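Local coordinates for Cobalt/magnesium transport protein CorA (Methanocaldococcus jannaschii, PDB 4EGW) that carries magnesium ions into the cell as a homopentameric channel that closes when cytoplasmic magnesium is high and opens when it is low, at residues I116-N121 / R152-L157. Numbering follows the deposited sequence.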
ATOM      1  N   ILE A 116     -13.682  -3.034 -17.636  1.00 46.32           N
ATOM      2  CA  ILE A 116     -12.446  -3.473 -18.240  1.00 50.43           C
ATOM      3  C   ILE A 116     -12.795  -4.514 -19.284  1.00 56.05           C
ATOM      4  O   ILE A 116     -13.234  -5.613 -18.945  1.00 63.23           O
ATOM      5  CB  ILE A 116     -11.583  -4.144 -17.187  1.00 54.49           C
ATOM      6  CG1 ILE A 116     -11.171  -3.120 -16.133  1.00 53.91           C
ATOM      7  CG2 ILE A 116     -10.389  -4.831 -17.831  1.00 59.20           C
ATOM      8  CD1 ILE A 116     -10.407  -3.722 -14.981  1.00 56.54           C
ATOM      9  N   TYR A 117     -12.581  -4.192 -20.552  1.00 50.17           N
ATOM     10  CA  TYR A 117     -12.915  -5.138 -21.605  1.00 46.20           C
ATOM     11  C   TYR A 117     -11.643  -5.790 -22.117  1.00 50.54           C
ATOM     12  O   TYR A 117     -10.621  -5.129 -22.291  1.00 56.76           O
ATOM     13  CB  TYR A 117     -13.637  -4.440 -22.759  1.00 44.73           C
ATOM     14  CG  TYR A 117     -14.915  -3.718 -22.385  1.00 47.63           C
ATOM     15  CD1 TYR A 117     -14.906  -2.685 -21.462  1.00 50.28           C
ATOM     16  CD2 TYR A 117     -16.123  -4.045 -22.985  1.00 52.10           C
ATOM     17  CE1 TYR A 117     -16.061  -2.008 -21.130  1.00 51.93           C
ATOM     18  CE2 TYR A 117     -17.290  -3.372 -22.663  1.00 56.05           C
ATOM     19  CZ  TYR A 117     -17.252  -2.351 -21.733  1.00 58.41           C
ATOM     20  OH  TYR A 117     -18.407  -1.672 -21.390  1.00 61.45           O
ATOM     21  N   ILE A 118     -11.693  -7.088 -22.362  1.00 53.13           N
ATOM     22  CA  ILE A 118     -10.542  -7.754 -22.949  1.00 56.78           C
ATOM     23  C   ILE A 118     -10.879  -8.403 -24.271  1.00 60.17           C
ATOM     24  O   ILE A 118     -11.594  -9.399 -24.319  1.00 67.98           O
ATOM     25  CB  ILE A 118     -10.004  -8.827 -22.021  1.00 55.63           C
ATOM     26  CG1 ILE A 118      -9.528  -8.169 -20.729  1.00 61.32           C
ATOM     27  CG2 ILE A 118      -8.899  -9.595 -22.707  1.00 49.88           C
ATOM     28  CD1 ILE A 118      -8.844  -9.109 -19.799  1.00 67.98           C
ATOM     29  N   LYS A 119     -10.327  -7.857 -25.342  1.00 61.30           N
ATOM     30  CA  LYS A 119     -10.582  -8.385 -26.672  1.00 60.61           C
ATOM     31  C   LYS A 119      -9.263  -8.828 -27.288  1.00 64.36           C
ATOM     32  O   LYS A 119      -8.392  -8.004 -27.587  1.00 60.89           O
ATOM     33  CB  LYS A 119     -11.259  -7.324 -27.540  1.00 56.81           C
ATOM     34  CG  LYS A 119     -12.029  -7.896 -28.711  1.00 61.73           C
ATOM     35  CD  LYS A 119     -12.804  -6.825 -29.455  1.00 56.47           C
ATOM     36  CE  LYS A 119     -13.054  -7.262 -30.871  1.00 56.51           C
ATOM     37  NZ  LYS A 119     -13.507  -6.119 -31.689  1.00 61.88           N
ATOM     38  N   ASN A 120      -9.118 -10.138 -27.467  1.00 69.65           N
ATOM     39  CA  ASN A 120      -7.867 -10.687 -27.962  1.00 66.91           C
ATOM     40  C   ASN A 120      -6.737 -10.153 -27.115  1.00 68.67           C
ATOM     41  O   ASN A 120      -6.673 -10.408 -25.911  1.00 72.23           O
ATOM     42  CB  ASN A 120      -7.654 -10.300 -29.412  1.00 60.55           C
ATOM     43  CG  ASN A 120      -8.932 -10.337 -30.199  1.00 62.32           C
ATOM     44  OD1 ASN A 120      -9.397  -9.309 -30.693  1.00 66.36           O
ATOM     45  ND2 ASN A 120      -9.530 -11.523 -30.308  1.00 60.73           N
ATOM     46  N   ASN A 121      -5.846  -9.408 -27.750  1.00 65.50           N
ATOM     47  CA  ASN A 121      -4.710  -8.844 -27.043  1.00 64.54           C
ATOM     48  C   ASN A 121      -4.970  -7.447 -26.471  1.00 59.24           C
ATOM     49  O   ASN A 121      -4.060  -6.838 -25.899  1.00 61.49           O
ATOM     50  CB  ASN A 121      -3.458  -8.856 -27.927  1.00 70.47           C
ATOM     51  CG  ASN A 121      -3.595  -7.972 -29.160  1.00 70.12           C
ATOM     52  OD1 ASN A 121      -4.706  -7.633 -29.578  1.00 71.81           O
ATOM     53  ND2 ASN A 121      -2.459  -7.595 -29.750  1.00 64.73           N
ATOM     54  N   ARG A 152       4.685 -11.305 -20.141  1.00120.62           N
ATOM     55  CA  ARG A 152       3.768 -11.928 -19.182  1.00115.94           C
ATOM     56  C   ARG A 152       2.345 -11.389 -19.378  1.00110.19           C
ATOM     57  O   ARG A 152       1.384 -11.876 -18.778  1.00109.37           O
ATOM     58  CB  ARG A 152       4.242 -11.695 -17.739  1.00113.61           C
ATOM     59  CG  ARG A 152       3.788 -12.769 -16.742  1.00113.18           C
ATOM     60  CD  ARG A 152       4.202 -12.437 -15.304  1.00115.23           C
ATOM     61  NE  ARG A 152       4.282 -13.617 -14.434  1.00116.84           N
ATOM     62  CZ  ARG A 152       3.287 -14.073 -13.673  1.00109.66           C
ATOM     63  NH1 ARG A 152       2.114 -13.456 -13.667  1.00102.50           N
ATOM     64  NH2 ARG A 152       3.466 -15.153 -12.919  1.00109.74           N
ATOM     65  N   GLY A 153       2.225 -10.390 -20.245  1.00107.88           N
ATOM     66  CA  GLY A 153       1.053  -9.537 -20.317  1.00103.62           C
ATOM     67  C   GLY A 153      -0.348 -10.111 -20.427  1.00 98.30           C
ATOM     68  O   GLY A 153      -0.588 -11.178 -20.988  1.00 97.42           O
ATOM     69  N   ILE A 154      -1.264  -9.369 -19.817  1.00 97.01           N
ATOM     70  CA  ILE A 154      -2.721  -9.478 -19.959  1.00 96.33           C
ATOM     71  C   ILE A 154      -3.414 -10.778 -19.588  1.00 97.52           C
ATOM     72  O   ILE A 154      -4.534 -11.018 -20.033  1.00101.50           O
ATOM     73  CB  ILE A 154      -3.212  -9.090 -21.381  1.00 79.21           C
ATOM     74  CG1 ILE A 154      -4.705  -8.734 -21.358  1.00 71.69           C
ATOM     75  CG2 ILE A 154      -2.945 -10.212 -22.373  1.00 88.78           C
ATOM     76  CD1 ILE A 154      -5.468  -9.191 -22.584  1.00 70.29           C
ATOM     77  N   GLY A 155      -2.788 -11.629 -18.789  1.00 94.23           N
ATOM     78  CA  GLY A 155      -3.541 -12.202 -17.700  1.00 90.84           C
ATOM     79  C   GLY A 155      -2.987 -11.396 -16.554  1.00 88.70           C
ATOM     80  O   GLY A 155      -3.574 -11.242 -15.484  1.00 86.90           O
ATOM     81  N   PHE A 156      -1.810 -10.854 -16.836  1.00 66.91           N
ATOM     82  CA  PHE A 156      -1.019 -10.151 -15.857  1.00 64.98           C
ATOM     83  C   PHE A 156      -1.449  -8.715 -15.738  1.00 66.00           C
ATOM     84  O   PHE A 156      -1.598  -8.183 -14.636  1.00 68.41           O
ATOM     85  CB  PHE A 156       0.454 -10.233 -16.242  1.00 63.11           C
ATOM     86  CG  PHE A 156       1.383  -9.940 -15.109  1.00 60.63           C
ATOM     87  CD1 PHE A 156       1.114 -10.436 -13.837  1.00 55.72           C
ATOM     88  CD2 PHE A 156       2.525  -9.176 -15.307  1.00 59.68           C
ATOM     89  CE1 PHE A 156       1.966 -10.174 -12.774  1.00 52.43           C
ATOM     90  CE2 PHE A 156       3.385  -8.909 -14.251  1.00 59.04           C
ATOM     91  CZ  PHE A 156       3.102  -9.410 -12.976  1.00 54.10           C
ATOM     92  N   LEU A 157      -1.663  -8.106 -16.902  1.00 63.85           N
ATOM     93  CA  LEU A 157      -1.962  -6.687 -16.995  1.00 58.19           C
ATOM     94  C   LEU A 157      -3.221  -6.421 -16.200  1.00 53.10           C
ATOM     95  O   LEU A 157      -3.327  -5.439 -15.462  1.00 53.42           O
ATOM     96  CB  LEU A 157      -2.161  -6.288 -18.459  1.00 55.01           C
ATOM     97  CG  LEU A 157      -2.486  -4.823 -18.770  1.00 46.73           C
ATOM     98  CD1 LEU A 157      -1.415  -3.919 -18.226  1.00 36.30           C
ATOM     99  CD2 LEU A 157      -2.632  -4.607 -20.264  1.00 47.56           C
TER
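I154 points the end of its side chain at I118 and at the turn of a β-hairpin in the α/β cytoplasmic domain of CorA. Strands 110-119 and 122-127 form the hairpin, and N120 and N121 occupy the corners of its type II' turn, N120 with phi 52° and psi -117°. The 152-157 segment leads into the long helix 156-186. From I154, CB stands well back from the hairpin, 5.9 Å from I118 CG2. CG1, anti to the backbone N (chi1 -160°), carries the chain forward and lies 4.4 Å from I118 CD1. The other branch, I154 CG2, comes no nearer than 5.1 Å to N120 O. CD1 makes the real contact: it meets I118 CG2 tip to tip, methyl on methyl, at 3.5 Å. I118 offers this methyl because CG2 is the branch anti to its own backbone N. No hydrogen bond joins the segments, and the interface is small, 137 Å² with both sides summed. L123 of the partner strand extends the apolar patch, touching both I118 and L157, while Y96 and I230 also pack on I118. From the second corner, N121 ND2 donates to the backbone carbonyls of Y48 and R49, tying the hairpin end to the chain entering strand 51-56. At the turn itself, I154 CD1 rests 3.7 Å from the carbonyl oxygen N120 O.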